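Local atomic coordinates of histone-lysine N-methyltransferase SETMAR (Homo sapiens, PDB entry 3F2K), a protein that joins a histone H3 methyltransferase to a DNA-binding mariner transposase domain and takes part in double-strand break repair and restart of stalled replication forks. Residues A[166-171]-A[201-206]; A[12-17]-A[156-161]. All coordinates share one frame; numbering follows the deposited sequence.

Interaction 1: A[166-171]-A[201-206]; sequences YHVFKH and DFYATG
His167 and Phe202 lie against each other in an offset stack where helix 163-176 meets helix 202-219 in the RNase H-like catalytic core of the transposase domain. Their ring centroids are 4.3 Å apart and the planes 30° from parallel, with His167 NE2 over the Phe202 ring, toward its rim. His167 NE2 also donates to the backbone O of Phe202 at 2.7 Å. That bond is bent, 138° at the hydrogen, and the nitrogen sits above the carbonyl plane. Gly206 lies over the imidazole, its CA 3.7 Å from the His167 ring centroid in a CH-pi contact. Without a side chain at Gly206, its CA can lie directly on the ring, and the CA atoms of His167 and Gly206 are 5.3 Å apart. His171, one turn after His167, completes the aromatic cluster: the edge of Phe202 points at its face, Phe202 CE1 3.6 Å from His171 CD2. Val168 CG2 touches both Phe202 and Tyr203, and its side chain also reaches Ile77 and Trp79 of strand 72-80, tying the helix pair to the sheet. What sets His167 in place is its first torsion, which swings CG away from the backbone N (chi1 -173°) and sends the ring across to the other helix. Farther along helix 202-219, Arg213 makes a cation-pi contact with the Tyr166 ring. At that ring's outer end, Tyr166 OH donates to Gly206 O at 2.7 Å, almost in line with the carbonyl bond.

Interaction 2: A[12-17]-A[156-161]; sequences NRRFEV and PYSPDL
Arg14 reaches out from helix 8-27 and meets Asp160 head-on in a bidentate, end-on salt bridge, which fastens the first helix of this chain to the loop between strand 150-151 and helix 163-176 of the RNase H-like core. The guanidinium and carboxylate planes are only 12° apart, so the two groups meet edge to edge, nearly in one plane. Arg14 NH1 donates to Asp160 OD1 at 2.8 Å, at 164° the straighter of the pair, and Arg14 NH2 donates to Asp160 OD2, also at 2.8 Å; each oxygen uses its syn lone pair. The chain of Arg14 is extended as far as CD and then bends at chi3 (45°), turning the flat head toward the loop. Arg14 NH1 has a second acceptor in Ser158 OG, 2.9 Å away at the edge of the guanidinium, while Leu161 CD1 lies over one face. Arg14 also donates from NE to Gly222 O and from NH2 to Ser223 O, so one buried side chain also holds the C-terminal tail. An alanine in place of Arg14 is likely to leave the Asp160 carboxylate without its mate and the carbonyls of Gly222 and Ser223 without these donors. Beside this polar grip, Arg13 crosses Pro156 roughly at a right angle in a looser apolar touch. The guanidinium of Arg13 lies against its own helix, where Arg13 NH1 forms a salt bridge with Glu16 OE1 at 3.3 Å and Val17 CG2 sits over the guanidinium face.

Overall arrangement
The two contacts lie in series along the chain, interaction 2 closing at 156-161 just before helix 163-176 begins and interaction 1 opens. Their centres are 19 Å apart, yet they touch: Tyr166 CD2 packs 3.3 Å from Asp160 O. Helix 202-219 is common ground, supplying one side of interaction 1 and, through Arg213, Trp214 and Cys217, neighbours to interaction 2. Arg213 serves both, meeting Tyr166 in interaction 1 and donating from NH1 to Asp160 O in interaction 2. Together they join the first and last helices of the chain to the core near, but not in, the magnesium site of Asp38 and Asp130: Ser158 and Tyr166 have side chains about 10 and 12 Å from the ion.

Interaction 1: A[166-171]-A[201-206]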
loop_
_atom_site.group_PDB
_atom_site.type_symbol
_atom_site.label_atom_id
_atom_site.label_comp_id
_atom_site.label_asym_id
_atom_site.label_seq_id
_atom_site.Cartn_x
_atom_site.Cartn_y
_atom_site.Cartn_z
ATOM N N TYR A 166 -5.719 4.413 -3.113
ATOM C CA TYR A 166 -7.091 4.966 -3.120
ATOM C C TYR A 166 -7.542 5.586 -1.771
ATOM O O TYR A 166 -8.417 6.453 -1.735
ATOM C CB TYR A 166 -8.125 3.992 -3.642
ATOM C CG TYR A 166 -8.463 2.793 -2.766
ATOM C CD1 TYR A 166 -9.116 2.962 -1.492
ATOM C CD2 TYR A 166 -8.144 1.499 -3.178
ATOM C CE1 TYR A 166 -9.481 1.846 -0.731
ATOM C CE2 TYR A 166 -8.493 0.390 -2.438
ATOM C CZ TYR A 166 -9.116 0.568 -1.204
ATOM O OH TYR A 166 -9.399 -0.567 -0.512
ATOM N N HIS A 167 -6.857 5.203 -0.688
ATOM C CA HIS A 167 -7.216 5.675 0.650
ATOM C C HIS A 167 -6.148 6.597 1.231
ATOM O O HIS A 167 -6.363 7.836 1.340
ATOM C CB HIS A 167 -7.454 4.483 1.617
ATOM C CG HIS A 167 -7.986 4.917 2.945
ATOM N ND1 HIS A 167 -9.185 5.605 3.050
ATOM C CD2 HIS A 167 -7.522 4.741 4.212
ATOM C CE1 HIS A 167 -9.399 5.891 4.340
ATOM N NE2 HIS A 167 -8.415 5.357 5.058
ATOM N N VAL A 168 -5.004 6.041 1.624
ATOM C CA VAL A 168 -3.992 6.884 2.300
ATOM C C VAL A 168 -3.527 8.042 1.424
ATOM O O VAL A 168 -3.514 9.217 1.853
ATOM C CB VAL A 168 -2.769 6.016 2.877
ATOM C CG1 VAL A 168 -1.771 6.912 3.574
ATOM C CG2 VAL A 168 -3.292 4.894 3.843
ATOM N N PHE A 169 -3.173 7.741 0.161
ATOM C CA PHE A 169 -2.640 8.772 -0.698
ATOM C C PHE A 169 -3.661 9.848 -1.079
ATOM O O PHE A 169 -3.300 10.989 -1.261
ATOM C CB PHE A 169 -1.923 8.168 -1.953
ATOM C CG PHE A 169 -0.566 7.460 -1.605
ATOM C CD1 PHE A 169 0.063 7.707 -0.390
ATOM C CD2 PHE A 169 0.054 6.574 -2.484
ATOM C CE1 PHE A 169 1.263 7.058 -0.044
ATOM C CE2 PHE A 169 1.301 5.926 -2.130
ATOM C CZ PHE A 169 1.862 6.174 -0.924
ATOM N N LYS A 170 -4.914 9.448 -1.217
ATOM C CA LYS A 170 -5.987 10.388 -1.484
ATOM C C LYS A 170 -6.071 11.433 -0.373
ATOM O O LYS A 170 -6.026 12.660 -0.633
ATOM C CB LYS A 170 -7.294 9.620 -1.625
ATOM C CG LYS A 170 -8.562 10.468 -1.576
ATOM C CD LYS A 170 -9.805 9.622 -1.638
ATOM C CE LYS A 170 -9.946 8.609 -0.495
ATOM N NZ LYS A 170 -11.032 7.547 -0.850
ATOM N N HIS A 171 -6.103 10.959 0.855
ATOM C CA HIS A 171 -6.132 11.843 2.016
ATOM C C HIS A 171 -4.827 12.651 2.217
ATOM O O HIS A 171 -4.851 13.862 2.607
ATOM C CB HIS A 171 -6.462 11.056 3.244
ATOM C CG HIS A 171 -7.885 10.602 3.280
ATOM N ND1 HIS A 171 -8.928 11.478 3.491
ATOM C CD2 HIS A 171 -8.448 9.398 3.040
ATOM C CE1 HIS A 171 -10.074 10.821 3.441
ATOM N NE2 HIS A 171 -9.815 9.558 3.149
ATOM N N ASP A 201 -9.355 4.394 13.661
ATOM C CA ASP A 201 -10.147 3.634 12.683
ATOM C C ASP A 201 -9.840 3.997 11.212
ATOM O O ASP A 201 -10.443 3.419 10.285
ATOM C CB ASP A 201 -11.670 3.952 12.849
ATOM C CG ASP A 201 -11.974 5.431 12.689
ATOM O OD1 ASP A 201 -11.429 6.235 13.494
ATOM O OD2 ASP A 201 -12.718 5.830 11.731
ATOM N N PHE A 202 -8.950 4.974 11.007
ATOM C CA PHE A 202 -8.663 5.443 9.677
ATOM C C PHE A 202 -8.184 4.339 8.736
ATOM O O PHE A 202 -8.622 4.244 7.544
ATOM C CB PHE A 202 -7.666 6.593 9.737
ATOM C CG PHE A 202 -7.164 7.052 8.379
ATOM C CD1 PHE A 202 -7.987 7.799 7.570
ATOM C CD2 PHE A 202 -5.880 6.704 7.933
ATOM C CE1 PHE A 202 -7.517 8.291 6.287
ATOM C CE2 PHE A 202 -5.373 7.126 6.656
ATOM C CZ PHE A 202 -6.222 7.902 5.805
ATOM N N TYR A 203 -7.251 3.535 9.243
ATOM C CA TYR A 203 -6.693 2.439 8.422
ATOM C C TYR A 203 -7.746 1.384 8.077
ATOM O O TYR A 203 -7.818 0.921 6.945
ATOM C CB TYR A 203 -5.402 1.892 9.089
ATOM C CG TYR A 203 -4.388 3.013 9.231
ATOM C CD1 TYR A 203 -3.598 3.428 8.115
ATOM C CD2 TYR A 203 -4.252 3.708 10.435
ATOM C CE1 TYR A 203 -2.723 4.485 8.197
ATOM C CE2 TYR A 203 -3.339 4.776 10.551
ATOM C CZ TYR A 203 -2.568 5.134 9.414
ATOM O OH TYR A 203 -1.668 6.125 9.474
ATOM N N ALA A 204 -8.583 1.052 9.051
ATOM C CA ALA A 204 -9.564 -0.009 8.884
ATOM C C ALA A 204 -10.482 0.322 7.715
ATOM O O ALA A 204 -10.872 -0.590 6.965
ATOM C CB ALA A 204 -10.358 -0.194 10.154
ATOM N N THR A 205 -10.798 1.624 7.608
ATOM C CA THR A 205 -11.623 2.168 6.499
ATOM C C THR A 205 -11.057 1.745 5.149
ATOM O O THR A 205 -11.783 1.227 4.303
ATOM C CB THR A 205 -11.747 3.691 6.536
ATOM O OG1 THR A 205 -12.290 4.131 7.792
ATOM C CG2 THR A 205 -12.680 4.217 5.418
ATOM N N GLY A 206 -9.771 2.042 4.921
ATOM C CA GLY A 206 -9.156 1.709 3.649
ATOM C C GLY A 206 -9.202 0.230 3.303
ATOM O O GLY A 206 -9.516 -0.132 2.171
#

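Interaction 2: A[12-17]-A[156-161]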
loop_
_atom_site.group_PDB
_atom_site.type_symbol
_atom_site.label_atom_id
_atom_site.label_comp_id
_atom_site.label_asym_id
_atom_site.label_seq_id
_atom_site.Cartn_x
_atom_site.Cartn_y
_atom_site.Cartn_z
ATOM N N ASN A 12 -10.227 -8.183 -18.033
ATOM C CA ASN A 12 -10.402 -9.602 -17.642
ATOM C C ASN A 12 -9.626 -9.981 -16.383
ATOM O O ASN A 12 -10.188 -10.589 -15.488
ATOM C CB ASN A 12 -10.049 -10.531 -18.811
ATOM C CG ASN A 12 -11.058 -10.413 -19.947
ATOM O OD1 ASN A 12 -12.094 -9.756 -19.800
ATOM N ND2 ASN A 12 -10.732 -11.005 -21.093
ATOM N N ARG A 13 -8.341 -9.620 -16.332
ATOM C CA ARG A 13 -7.548 -9.853 -15.127
ATOM C C ARG A 13 -8.131 -9.182 -13.875
ATOM O O ARG A 13 -8.161 -9.780 -12.799
ATOM C CB ARG A 13 -6.134 -9.313 -15.344
ATOM C CG ARG A 13 -5.184 -9.682 -14.201
ATOM C CD ARG A 13 -4.918 -11.195 -14.130
ATOM N NE ARG A 13 -3.945 -11.468 -13.055
ATOM C CZ ARG A 13 -4.093 -12.418 -12.148
ATOM N NH1 ARG A 13 -5.131 -13.225 -12.223
ATOM N NH2 ARG A 13 -3.178 -12.582 -11.189
ATOM N N ARG A 14 -8.552 -7.919 -14.004
ATOM C CA ARG A 14 -9.208 -7.187 -12.899
ATOM C C ARG A 14 -10.462 -7.902 -12.456
ATOM O O ARG A 14 -10.667 -8.075 -11.228
ATOM C CB ARG A 14 -9.568 -5.718 -13.256
ATOM C CG ARG A 14 -8.315 -4.856 -13.513
ATOM C CD ARG A 14 -8.663 -3.495 -14.162
ATOM N NE ARG A 14 -9.807 -2.849 -13.506
ATOM C CZ ARG A 14 -9.755 -2.029 -12.452
ATOM N NH1 ARG A 14 -8.592 -1.816 -11.775
ATOM N NH2 ARG A 14 -10.907 -1.505 -12.009
ATOM N N PHE A 15 -11.246 -8.369 -13.419
ATOM C CA PHE A 15 -12.520 -9.007 -13.075
ATOM C C PHE A 15 -12.213 -10.324 -12.359
ATOM O O PHE A 15 -12.807 -10.586 -11.334
ATOM C CB PHE A 15 -13.357 -9.258 -14.323
ATOM C CG PHE A 15 -14.691 -9.927 -14.060
ATOM C CD1 PHE A 15 -15.858 -9.179 -14.140
ATOM C CD2 PHE A 15 -14.772 -11.295 -13.756
ATOM C CE1 PHE A 15 -17.124 -9.756 -13.887
ATOM C CE2 PHE A 15 -16.023 -11.914 -13.492
ATOM C CZ PHE A 15 -17.214 -11.154 -13.601
ATOM N N GLU A 16 -11.277 -11.111 -12.902
ATOM C CA GLU A 16 -10.925 -12.430 -12.386
ATOM C C GLU A 16 -10.445 -12.294 -10.939
ATOM O O GLU A 16 -10.984 -12.948 -10.015
ATOM C CB GLU A 16 -9.862 -13.066 -13.329
ATOM C CG GLU A 16 -9.389 -14.568 -13.082
ATOM C CD GLU A 16 -8.162 -15.036 -14.023
ATOM O OE1 GLU A 16 -7.291 -14.219 -14.471
ATOM O OE2 GLU A 16 -8.037 -16.274 -14.300
ATOM N N VAL A 17 -9.474 -11.420 -10.738
ATOM C CA VAL A 17 -8.913 -11.216 -9.357
ATOM C C VAL A 17 -9.940 -10.692 -8.389
ATOM O O VAL A 17 -10.043 -11.203 -7.281
ATOM C CB VAL A 17 -7.712 -10.249 -9.362
ATOM C CG1 VAL A 17 -7.290 -9.992 -7.966
ATOM C CG2 VAL A 17 -6.535 -10.839 -10.130
ATOM N N PRO A 156 -2.696 -5.741 -12.851
ATOM C CA PRO A 156 -1.996 -4.571 -13.304
ATOM C C PRO A 156 -2.955 -3.393 -13.526
ATOM O O PRO A 156 -4.161 -3.594 -13.675
ATOM C CB PRO A 156 -1.325 -5.056 -14.616
ATOM C CG PRO A 156 -1.128 -6.571 -14.321
ATOM C CD PRO A 156 -2.389 -6.936 -13.665
ATOM N N TYR A 157 -2.396 -2.180 -13.525
ATOM C CA TYR A 157 -3.136 -0.961 -13.782
ATOM C C TYR A 157 -4.328 -0.763 -12.908
ATOM O O TYR A 157 -5.371 -0.331 -13.385
ATOM C CB TYR A 157 -3.496 -0.893 -15.284
ATOM C CG TYR A 157 -2.263 -0.936 -16.130
ATOM C CD1 TYR A 157 -1.421 0.175 -16.216
ATOM C CD2 TYR A 157 -1.899 -2.105 -16.807
ATOM C CE1 TYR A 157 -0.253 0.133 -16.998
ATOM C CE2 TYR A 157 -0.730 -2.164 -17.567
ATOM C CZ TYR A 157 0.064 -1.046 -17.667
ATOM O OH TYR A 157 1.203 -1.102 -18.432
ATOM N N SER A 158 -4.196 -1.116 -11.625
ATOM C CA SER A 158 -5.355 -1.083 -10.736
ATOM C C SER A 158 -5.014 -0.348 -9.381
ATOM O O SER A 158 -5.119 -0.953 -8.320
ATOM C CB SER A 158 -5.804 -2.555 -10.452
ATOM O OG SER A 158 -6.045 -3.255 -11.665
ATOM N N PRO A 159 -4.662 0.971 -9.424
ATOM C CA PRO A 159 -4.444 1.744 -8.184
ATOM C C PRO A 159 -5.773 1.905 -7.435
ATOM O O PRO A 159 -5.790 2.119 -6.249
ATOM C CB PRO A 159 -3.906 3.109 -8.706
ATOM C CG PRO A 159 -4.520 3.251 -10.118
ATOM C CD PRO A 159 -4.464 1.804 -10.632
ATOM N N ASP A 160 -6.896 1.688 -8.134
ATOM C CA ASP A 160 -8.216 1.808 -7.497
ATOM C C ASP A 160 -8.515 0.570 -6.624
ATOM O O ASP A 160 -9.599 0.482 -5.986
ATOM C CB ASP A 160 -9.343 1.961 -8.576
ATOM C CG ASP A 160 -9.310 0.879 -9.653
ATOM O OD1 ASP A 160 -8.250 0.227 -9.835
ATOM O OD2 ASP A 160 -10.363 0.690 -10.368
ATOM N N LEU A 161 -7.634 -0.438 -6.733
ATOM C CA LEU A 161 -7.754 -1.674 -5.923
ATOM C C LEU A 161 -6.573 -1.788 -4.922
ATOM O O LEU A 161 -6.436 -2.798 -4.238
ATOM C CB LEU A 161 -7.832 -2.918 -6.795
ATOM C CG LEU A 161 -9.058 -2.944 -7.749
ATOM C CD1 LEU A 161 -8.990 -4.284 -8.573
ATOM C CD2 LEU A 161 -10.417 -2.751 -7.055
#